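Local coordinates for protein ribonucleoside-diphosphate reductase, alpha chain (Actinobacillus ureae ATCC 25976, PDB 6DQX) that probably catalyses, as the catalytic alpha subunit of a class Id ribonucleotide reductase, the reduction of ribonucleoside diphosphates to deoxyribonucleotides, at residues P259-D264 with E399-Y404; S430-K435 with K495-I500; S521-V526 with I550-S555. All blocks are in the same frame, centred on the assembly; numbering follows the deposited sequence.

Contact 1. Residues P259-D264 with E399-Y404; sequences PDVYKD and EILKGY
The hydroxyl of Tyr404 donates a short hydrogen bond to Asp264, with 2.6 Å between Tyr404 OH and Asp264 OD2. The acceptor is met on its anti lone pair, the one turned away from OD1, and the carboxylate is inclined by 35° to the phenol ring. Asp264 OD2 lies at the edge of the ring, near its plane, and Val261 covers one of its faces: Val261 CG2 stands there in a CH-pi contact, 3.9 Å from the Tyr404 ring centroid. This branch is anti to the backbone N and reaches across to the loop, where it also meets Ile400 CG2 at 3.7 Å. CG1 (chi1 63°) sits between N and the carbonyl carbon and turns to Leu401, with 4.1 Å between Val261 CG1 and Leu401 CD2. Tyr262 adds a looser touch, its CE1 4.2 Å from Ile400 CG2, while its hydroxyl bonds to Thr409. Ile400 and Leu401 also pack on Thr409, and helix 334-343 covers Ile400. The whole is helix-to-loop packing: the short helix 260-264, with Pro259 at its N-cap, rests on the turn that follows helix 367-395 in the ribonucleotide reductase fold.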
loop_
_atom_site.group_PDB
_atom_site.type_symbol
_atom_site.label_atom_id
_atom_site.label_comp_id
_atom_site.label_asym_id
_atom_site.label_seq_id
_atom_site.Cartn_x
_atom_site.Cartn_y
_atom_site.Cartn_z
ATOM N N PRO A 259 -7.264 1.153 -32.983
ATOM C CA PRO A 259 -6.556 1.475 -34.231
ATOM C C PRO A 259 -5.709 0.306 -34.744
ATOM O O PRO A 259 -5.191 -0.499 -33.945
ATOM C CB PRO A 259 -5.645 2.632 -33.838
ATOM C CG PRO A 259 -5.495 2.550 -32.369
ATOM C CD PRO A 259 -6.787 1.969 -31.847
ATOM N N ASP A 260 -5.519 0.243 -36.059
ATOM C CA ASP A 260 -4.706 -0.816 -36.668
ATOM C C ASP A 260 -3.352 -1.028 -35.982
ATOM O O ASP A 260 -2.912 -2.185 -35.820
ATOM C CB ASP A 260 -4.476 -0.553 -38.154
ATOM C CG ASP A 260 -5.733 -0.743 -39.007
ATOM O OD1 ASP A 260 -6.801 -1.158 -38.513
ATOM O OD2 ASP A 260 -5.643 -0.412 -40.201
ATOM N N VAL A 261 -2.692 0.059 -35.588
ATOM C CA VAL A 261 -1.360 -0.055 -34.961
ATOM C C VAL A 261 -1.379 -0.966 -33.739
ATOM O O VAL A 261 -0.436 -1.742 -33.541
ATOM C CB VAL A 261 -0.735 1.310 -34.603
ATOM C CG1 VAL A 261 -1.577 2.055 -33.575
ATOM C CG2 VAL A 261 0.699 1.142 -34.107
ATOM N N TYR A 262 -2.447 -0.914 -32.930
ATOM C CA TYR A 262 -2.498 -1.758 -31.748
ATOM C C TYR A 262 -2.829 -3.201 -32.095
ATOM O O TYR A 262 -2.322 -4.115 -31.466
ATOM C CB TYR A 262 -3.484 -1.210 -30.723
ATOM C CG TYR A 262 -3.057 0.099 -30.045
ATOM C CD1 TYR A 262 -1.718 0.511 -29.996
ATOM C CD2 TYR A 262 -4.001 0.885 -29.398
ATOM C CE1 TYR A 262 -1.341 1.681 -29.344
ATOM C CE2 TYR A 262 -3.638 2.066 -28.740
ATOM C CZ TYR A 262 -2.301 2.449 -28.706
ATOM O OH TYR A 262 -1.909 3.571 -28.021
ATOM N N LYS A 263 -3.645 -3.402 -33.121
ATOM C CA LYS A 263 -3.914 -4.732 -33.636
ATOM C C LYS A 263 -2.659 -5.361 -34.220
ATOM O O LYS A 263 -2.380 -6.549 -33.993
ATOM C CB LYS A 263 -5.020 -4.678 -34.700
ATOM C CG LYS A 263 -6.379 -4.340 -34.125
ATOM C CD LYS A 263 -7.427 -4.277 -35.216
ATOM C CE LYS A 263 -8.776 -4.010 -34.590
ATOM N NZ LYS A 263 -9.792 -3.904 -35.656
ATOM N N ASP A 264 -1.906 -4.562 -34.967
ATOM C CA ASP A 264 -0.687 -5.008 -35.656
ATOM C C ASP A 264 0.386 -5.498 -34.677
ATOM O O ASP A 264 1.232 -6.340 -35.033
ATOM C CB ASP A 264 -0.065 -3.857 -36.452
ATOM C CG ASP A 264 -0.888 -3.446 -37.695
ATOM O OD1 ASP A 264 -1.780 -4.183 -38.156
ATOM O OD2 ASP A 264 -0.620 -2.337 -38.203
ATOM N N GLU A 399 7.733 6.213 -31.305
ATOM C CA GLU A 399 8.206 4.842 -31.607
ATOM C C GLU A 399 7.121 3.868 -32.066
ATOM O O GLU A 399 7.330 3.134 -33.008
ATOM C CB GLU A 399 8.959 4.280 -30.387
ATOM C CG GLU A 399 9.563 2.884 -30.552
ATOM C CD GLU A 399 10.106 2.320 -29.244
ATOM O OE1 GLU A 399 10.613 3.100 -28.412
ATOM O OE2 GLU A 399 10.015 1.082 -29.043
ATOM N N ILE A 400 5.959 3.851 -31.391
ATOM C CA ILE A 400 4.885 2.937 -31.745
ATOM C C ILE A 400 4.316 3.219 -33.137
ATOM O O ILE A 400 3.839 2.323 -33.808
ATOM C CB ILE A 400 3.759 2.993 -30.639
ATOM C CG1 ILE A 400 4.197 2.166 -29.429
ATOM C CG2 ILE A 400 2.396 2.578 -31.131
ATOM C CD1 ILE A 400 4.567 0.711 -29.709
ATOM N N LEU A 401 4.382 4.466 -33.575
ATOM C CA LEU A 401 3.843 4.878 -34.851
ATOM C C LEU A 401 4.870 5.072 -35.989
ATOM O O LEU A 401 4.533 5.674 -37.005
ATOM C CB LEU A 401 3.060 6.180 -34.658
ATOM C CG LEU A 401 1.757 6.021 -33.862
ATOM C CD1 LEU A 401 1.263 7.382 -33.382
ATOM C CD2 LEU A 401 0.726 5.306 -34.695
ATOM N N LYS A 402 6.104 4.591 -35.825
ATOM C CA LYS A 402 7.088 4.704 -36.918
ATOM C C LYS A 402 6.489 4.070 -38.172
ATOM O O LYS A 402 6.090 2.896 -38.155
ATOM C CB LYS A 402 8.407 4.035 -36.542
ATOM C CG LYS A 402 9.517 4.241 -37.560
ATOM C CD LYS A 402 10.848 3.769 -36.992
ATOM C CE LYS A 402 11.858 3.482 -38.087
ATOM N NZ LYS A 402 12.985 2.717 -37.510
ATOM N N GLY A 403 6.387 4.867 -39.239
ATOM C CA GLY A 403 5.835 4.426 -40.525
ATOM C C GLY A 403 4.330 4.508 -40.665
ATOM O O GLY A 403 3.798 4.199 -41.730
ATOM N N TYR A 404 3.635 4.897 -39.590
ATOM C CA TYR A 404 2.195 5.001 -39.580
ATOM C C TYR A 404 1.634 6.355 -40.009
ATOM O O TYR A 404 0.471 6.407 -40.359
ATOM C CB TYR A 404 1.595 4.600 -38.218
ATOM C CG TYR A 404 1.566 3.094 -38.014
ATOM C CD1 TYR A 404 2.685 2.410 -37.555
ATOM C CD2 TYR A 404 0.426 2.368 -38.270
ATOM C CE1 TYR A 404 2.658 1.033 -37.371
ATOM C CE2 TYR A 404 0.385 0.985 -38.088
ATOM C CZ TYR A 404 1.500 0.330 -37.625
ATOM O OH TYR A 404 1.502 -1.033 -37.430
#

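Contact 2. Residues S430-K435 with K495-I500; sequences SVEPFK and KTFSEI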
loop_
_atom_site.group_PDB
_atom_site.type_symbol
_atom_site.label_atom_id
_atom_site.label_comp_id
_atom_site.label_asym_id
_atom_site.label_seq_id
_atom_site.Cartn_x
_atom_site.Cartn_y
_atom_site.Cartn_z
ATOM N N SER A 430 -21.051 16.704 -21.869
ATOM C CA SER A 430 -20.623 15.751 -22.905
ATOM C C SER A 430 -21.715 15.520 -23.942
ATOM O O SER A 430 -22.154 16.484 -24.583
ATOM C CB SER A 430 -20.014 14.431 -22.339
ATOM O OG SER A 430 -20.990 13.595 -21.765
ATOM N N VAL A 431 -22.133 14.272 -24.118
ATOM C CA VAL A 431 -23.212 13.911 -25.055
ATOM C C VAL A 431 -24.498 13.583 -24.302
ATOM O O VAL A 431 -25.418 13.028 -24.850
ATOM C CB VAL A 431 -22.808 12.712 -25.948
ATOM C CG1 VAL A 431 -21.713 13.133 -26.916
ATOM C CG2 VAL A 431 -22.329 11.499 -25.133
ATOM N N GLU A 432 -24.542 13.914 -23.026
ATOM C CA GLU A 432 -25.645 13.521 -22.163
ATOM C C GLU A 432 -26.782 14.549 -22.290
ATOM O O GLU A 432 -26.527 15.739 -22.453
ATOM C CB GLU A 432 -25.090 13.482 -20.729
ATOM C CG GLU A 432 -25.724 12.531 -19.756
ATOM C CD GLU A 432 -24.928 12.445 -18.459
ATOM O OE1 GLU A 432 -25.243 13.213 -17.556
ATOM O OE2 GLU A 432 -23.976 11.631 -18.357
ATOM N N PRO A 433 -28.052 14.106 -22.172
ATOM C CA PRO A 433 -29.102 15.107 -22.063
ATOM C C PRO A 433 -28.967 15.912 -20.776
ATOM O O PRO A 433 -28.475 15.396 -19.763
ATOM C CB PRO A 433 -30.396 14.267 -22.019
ATOM C CG PRO A 433 -30.026 12.929 -22.582
ATOM C CD PRO A 433 -28.592 12.736 -22.172
ATOM N N PHE A 434 -29.385 17.167 -20.820
ATOM C CA PHE A 434 -29.656 17.938 -19.621
ATOM C C PHE A 434 -30.500 17.150 -18.647
ATOM O O PHE A 434 -31.478 16.516 -19.038
ATOM C CB PHE A 434 -30.400 19.230 -19.941
ATOM C CG PHE A 434 -29.534 20.352 -20.426
ATOM C CD1 PHE A 434 -28.517 20.876 -19.628
ATOM C CD2 PHE A 434 -29.790 20.960 -21.652
ATOM C CE1 PHE A 434 -27.753 21.945 -20.062
ATOM C CE2 PHE A 434 -29.023 22.039 -22.090
ATOM C CZ PHE A 434 -28.010 22.540 -21.287
ATOM N N LYS A 435 -30.109 17.208 -17.373
ATOM C CA LYS A 435 -30.848 16.530 -16.324
ATOM C C LYS A 435 -32.257 17.068 -16.320
ATOM O O LYS A 435 -33.207 16.310 -16.388
ATOM C CB LYS A 435 -30.206 16.761 -14.956
ATOM C CG LYS A 435 -30.897 15.979 -13.843
ATOM C CD LYS A 435 -30.137 16.066 -12.521
ATOM C CE LYS A 435 -30.242 17.444 -11.887
ATOM N NZ LYS A 435 -30.130 17.351 -10.405
ATOM N N LYS A 495 -37.747 17.676 -23.204
ATOM C CA LYS A 495 -37.740 16.499 -22.344
ATOM C C LYS A 495 -36.436 16.460 -21.529
ATOM O O LYS A 495 -35.353 16.820 -22.027
ATOM C CB LYS A 495 -37.847 15.203 -23.142
ATOM C CG LYS A 495 -39.230 14.836 -23.628
ATOM C CD LYS A 495 -39.145 13.480 -24.320
ATOM C CE LYS A 495 -40.374 13.183 -25.143
ATOM N NZ LYS A 495 -41.466 12.629 -24.328
ATOM N N THR A 496 -36.566 16.024 -20.281
ATOM C CA THR A 496 -35.425 15.808 -19.362
ATOM C C THR A 496 -34.734 14.481 -19.671
ATOM O O THR A 496 -35.301 13.631 -20.348
ATOM C CB THR A 496 -35.928 15.730 -17.906
ATOM O OG1 THR A 496 -36.858 14.650 -17.783
ATOM C CG2 THR A 496 -36.614 17.014 -17.513
ATOM N N PHE A 497 -33.532 14.275 -19.131
ATOM C CA PHE A 497 -32.790 12.998 -19.269
ATOM C C PHE A 497 -33.714 11.814 -18.903
ATOM O O PHE A 497 -33.815 10.828 -19.644
ATOM C CB PHE A 497 -31.550 13.025 -18.355
ATOM C CG PHE A 497 -30.497 11.958 -18.624
ATOM C CD1 PHE A 497 -30.646 10.923 -19.554
ATOM C CD2 PHE A 497 -29.314 12.000 -17.887
ATOM C CE1 PHE A 497 -29.636 9.986 -19.750
ATOM C CE2 PHE A 497 -28.310 11.056 -18.071
ATOM C CZ PHE A 497 -28.466 10.043 -19.002
ATOM N N SER A 498 -34.412 11.929 -17.771
ATOM C CA SER A 498 -35.325 10.867 -17.312
ATOM C C SER A 498 -36.500 10.565 -18.277
ATOM O O SER A 498 -36.975 9.430 -18.348
ATOM C CB SER A 498 -35.870 11.199 -15.912
ATOM O OG SER A 498 -36.662 12.365 -15.931
ATOM N N GLU A 499 -36.956 11.574 -19.003
ATOM C CA GLU A 499 -38.070 11.442 -19.955
ATOM C C GLU A 499 -37.659 10.943 -21.347
ATOM O O GLU A 499 -38.514 10.609 -22.175
ATOM C CB GLU A 499 -38.783 12.796 -20.073
ATOM C CG GLU A 499 -39.538 13.186 -18.799
ATOM C CD GLU A 499 -39.901 14.671 -18.708
ATOM O OE1 GLU A 499 -39.301 15.519 -19.421
ATOM O OE2 GLU A 499 -40.782 14.998 -17.873
ATOM N N ILE A 500 -36.355 10.923 -21.618
ATOM C CA ILE A 500 -35.819 10.565 -22.924
ATOM C C ILE A 500 -35.658 9.049 -23.030
ATOM O O ILE A 500 -35.393 8.360 -22.039
ATOM C CB ILE A 500 -34.500 11.358 -23.197
ATOM C CG1 ILE A 500 -34.838 12.816 -23.507
ATOM C CG2 ILE A 500 -33.704 10.773 -24.359
ATOM C CD1 ILE A 500 -33.702 13.804 -23.416
HETATM O O HOH W 1 -33.329 17.892 -20.624
HETATM O O HOH W 2 -34.024 13.868 -15.638
#
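Phe497 N approaches the consecutive carbonyls of Phe434 and Lys435 where the two backbones run closest, 5.0 Å between the CA atoms of Lys435 and Phe497. The resulting bifurcated hydrogen bond joins two irregular loops of the barrel domain. Both arms are weak: 3.0 Å from Phe497 N to Phe434 O with a bent N-H...O angle of 134°, and 3.4 Å from Phe497 N to Lys435 O. Within 495-500 a far straighter bond orders the turn, Thr496 N donating to Glu499 OE1 at 2.9 Å and 176°.

Beside this backbone link, Pro433 lies over one face of the Phe497 ring in a CH-pi contact, its CD 3.9 Å from the ring centroid. Phe497 reaches the proline because its CG is anti to the backbone N (chi1 -165°). The pyrrolidine ring touches Ile500 as well, with 3.6 Å between Pro433 CB and Ile500 CD1. Glu432 comes obliquely to the CE2 side of the phenyl ring, its CG 3.4 Å from Phe497 CE2. Its carboxylate is held beyond the contact, OE1 in a salt bridge with Lys418 and OE2 by the amide of Asn523.

Water completes the join. One molecule donates to both Phe434 O and Lys495 O; a second water, 2.7 Å from Lys435 O, donates to that carbonyl and accepts from Ser498 N.

Contact 3. Residues S521-V526 with I550-S555; sequences SINIMV and IYYQYS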
loop_
_atom_site.group_PDB
_atom_site.type_symbol
_atom_site.label_atom_id
_atom_site.label_comp_id
_atom_site.label_asym_id
_atom_site.label_seq_id
_atom_site.Cartn_x
_atom_site.Cartn_y
_atom_site.Cartn_z
ATOM N N SER A 521 -17.968 7.834 -22.306
ATOM C CA SER A 521 -18.594 7.654 -20.979
ATOM C C SER A 521 -20.079 7.842 -21.104
ATOM O O SER A 521 -20.545 8.969 -21.252
ATOM C CB SER A 521 -18.040 8.657 -19.959
ATOM O OG SER A 521 -16.638 8.586 -19.980
ATOM N N ILE A 522 -20.805 6.743 -21.075
ATOM C CA ILE A 522 -22.214 6.748 -21.324
ATOM C C ILE A 522 -22.956 6.320 -20.066
ATOM O O ILE A 522 -22.908 5.144 -19.662
ATOM C CB ILE A 522 -22.566 5.852 -22.519
ATOM C CG1 ILE A 522 -21.867 6.385 -23.779
ATOM C CG2 ILE A 522 -24.088 5.696 -22.659
ATOM C CD1 ILE A 522 -22.364 7.734 -24.315
ATOM N N ASN A 523 -23.656 7.292 -19.515
ATOM C CA ASN A 523 -24.615 7.087 -18.413
ATOM C C ASN A 523 -26.010 6.855 -18.965
ATOM O O ASN A 523 -26.347 7.327 -20.044
ATOM C CB ASN A 523 -24.638 8.321 -17.499
ATOM C CG ASN A 523 -23.327 8.530 -16.751
ATOM O OD1 ASN A 523 -22.741 7.573 -16.267
ATOM N ND2 ASN A 523 -22.879 9.786 -16.641
ATOM N N ILE A 524 -26.831 6.130 -18.210
ATOM C CA ILE A 524 -28.256 6.017 -18.525
ATOM C C ILE A 524 -29.020 6.284 -17.229
ATOM O O ILE A 524 -28.446 6.217 -16.131
ATOM C CB ILE A 524 -28.651 4.644 -19.114
ATOM C CG1 ILE A 524 -28.351 3.493 -18.155
ATOM C CG2 ILE A 524 -27.944 4.389 -20.444
ATOM C CD1 ILE A 524 -28.963 2.178 -18.598
ATOM N N MET A 525 -30.301 6.589 -17.381
ATOM C CA MET A 525 -31.167 6.903 -16.261
ATOM C C MET A 525 -32.419 6.069 -16.403
ATOM O O MET A 525 -33.098 6.124 -17.444
ATOM C CB MET A 525 -31.496 8.385 -16.244
ATOM C CG MET A 525 -32.096 8.840 -14.924
ATOM S SD MET A 525 -32.339 10.615 -14.882
ATOM C CE MET A 525 -30.739 11.219 -14.328
ATOM N N VAL A 526 -32.730 5.320 -15.349
ATOM C CA VAL A 526 -33.731 4.269 -15.396
ATOM C C VAL A 526 -34.626 4.373 -14.148
ATOM O O VAL A 526 -34.128 4.533 -13.028
ATOM C CB VAL A 526 -33.046 2.890 -15.475
ATOM C CG1 VAL A 526 -34.064 1.759 -15.504
ATOM C CG2 VAL A 526 -32.142 2.815 -16.709
ATOM N N ILE A 550 -20.169 0.938 -20.633
ATOM C CA ILE A 550 -21.256 1.675 -20.005
ATOM C C ILE A 550 -20.710 2.165 -18.661
ATOM O O ILE A 550 -19.986 1.431 -17.981
ATOM C CB ILE A 550 -22.519 0.809 -19.767
ATOM C CG1 ILE A 550 -23.197 0.419 -21.089
ATOM C CG2 ILE A 550 -23.509 1.536 -18.872
ATOM C CD1 ILE A 550 -23.865 1.560 -21.816
ATOM N N TYR A 551 -21.082 3.384 -18.285
ATOM C CA TYR A 551 -20.620 4.034 -17.061
ATOM C C TYR A 551 -21.643 3.798 -15.925
ATOM O O TYR A 551 -21.771 2.660 -15.520
ATOM C CB TYR A 551 -20.339 5.500 -17.370
ATOM C CG TYR A 551 -19.520 6.312 -16.380
ATOM C CD1 TYR A 551 -18.642 5.718 -15.473
ATOM C CD2 TYR A 551 -19.608 7.698 -16.390
ATOM C CE1 TYR A 551 -17.890 6.506 -14.600
ATOM C CE2 TYR A 551 -18.859 8.476 -15.552
ATOM C CZ TYR A 551 -18.015 7.874 -14.653
ATOM O OH TYR A 551 -17.292 8.673 -13.821
ATOM N N TYR A 552 -22.317 4.823 -15.405
ATOM C CA TYR A 552 -23.292 4.685 -14.299
ATOM C C TYR A 552 -24.712 4.422 -14.775
ATOM O O TYR A 552 -25.142 4.964 -15.790
ATOM C CB TYR A 552 -23.388 5.988 -13.478
ATOM C CG TYR A 552 -22.349 6.162 -12.428
ATOM C CD1 TYR A 552 -22.560 5.682 -11.124
ATOM C CD2 TYR A 552 -21.143 6.835 -12.713
ATOM C CE1 TYR A 552 -21.594 5.858 -10.136
ATOM C CE2 TYR A 552 -20.158 7.006 -11.735
ATOM C CZ TYR A 552 -20.381 6.514 -10.453
ATOM O OH TYR A 552 -19.408 6.684 -9.486
ATOM N N GLN A 553 -25.462 3.645 -13.994
ATOM C CA GLN A 553 -26.898 3.558 -14.168
ATOM C C GLN A 553 -27.467 4.389 -13.053
ATOM O O GLN A 553 -27.352 4.008 -11.878
ATOM C CB GLN A 553 -27.368 2.115 -14.082
ATOM C CG GLN A 553 -28.860 1.917 -14.309
ATOM C CD GLN A 553 -29.306 0.513 -14.003
ATOM O OE1 GLN A 553 -28.742 -0.468 -14.514
ATOM N NE2 GLN A 553 -30.357 0.396 -13.190
ATOM N N TYR A 554 -27.988 5.558 -13.412
ATOM C CA TYR A 554 -28.643 6.437 -12.462
ATOM C C TYR A 554 -30.078 6.004 -12.255
ATOM O O TYR A 554 -30.677 5.317 -13.090
ATOM C CB TYR A 554 -28.602 7.889 -12.926
ATOM C CG TYR A 554 -27.229 8.503 -12.909
ATOM C CD1 TYR A 554 -26.444 8.460 -11.752
ATOM C CD2 TYR A 554 -26.708 9.160 -14.038
ATOM C CE1 TYR A 554 -25.179 9.026 -11.720
ATOM C CE2 TYR A 554 -25.442 9.745 -14.005
ATOM C CZ TYR A 554 -24.681 9.663 -12.843
ATOM O OH TYR A 554 -23.421 10.217 -12.770
ATOM N N SER A 555 -30.617 6.412 -11.121
ATOM C CA SER A 555 -32.008 6.181 -10.787
ATOM C C SER A 555 -32.755 7.513 -10.834
ATOM O O SER A 555 -32.153 8.558 -11.068
ATOM C CB SER A 555 -32.101 5.569 -9.396
ATOM O OG SER A 555 -33.445 5.247 -9.106
#
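Asn523 and the tyrosines Tyr551 and Tyr552 form the close-packed part of this parallel pairing. Tyr551 N donates to Ile522 O at 2.9 Å, but the next N-H goes to a side chain: Asn523 OD1 takes that of Tyr552 in the carbonyl plane, at 2.9 Å from Tyr552 N, and lies only 3.1 Å from Tyr551 CD2. The Asn523 amide runs alongside the Tyr551 ring, the two planes 19° apart, while ND2 is claimed by Glu432. The Tyr554 ring crosses the amide obliquely, with 3.7 Å between Tyr554 CE2 and Asn523 CG. Farther on the backbones pair regularly: Tyr552 O accepts from Ile524 N, Ile524 O from Tyr554 N at 2.8 Å, and Tyr554 O from Val526 N.

The two faces of the strands differ in burial. Ile524 and Gln553 are buried under helix 532-544, where Gln553 CG touches Ile524 CG1 and Val526 CG2, each at 4.2 Å. Met525 and Tyr554, on the other face, are partly exposed, with Met525 CG 4.1 Å from Tyr554 CB; Ser555, beyond them, is solvent-exposed.

Within the pair of tyrosines, Tyr552 CD2 stands over the centre of the Tyr551 ring. This adjacent pair is consistent with the tyrosine dyad that relays the radical in class I ribonucleotide reductases. The strands themselves close a beta-alpha-beta crossover, strand 524-525, helix 532-544 and strand 549-554.

How the contacts relate
Along the chain the three contacts come in series: contact 1 closes before contact 2 opens, and contact 2 before contact 3. Contact 1 stands apart, its centre about 38 Å from that of contact 2 and about 33 Å from that of contact 3, on the opposite side of the chain's centre. Contacts 2 and 3 are neighbours in the barrel domain, with centres about 11 Å apart. A probable hydrogen bond of 2.7 Å from Asn523 ND2 to Glu432 OE2 ties them, and Ser498 CB packs 3.7 Å from Met525 SD. Helix 502-513, which follows 495-500, covers Ile522 and Ile550. The loop pair thus packs directly against the strands of the beta-alpha-beta unit, while contact 1 belongs to a separate region.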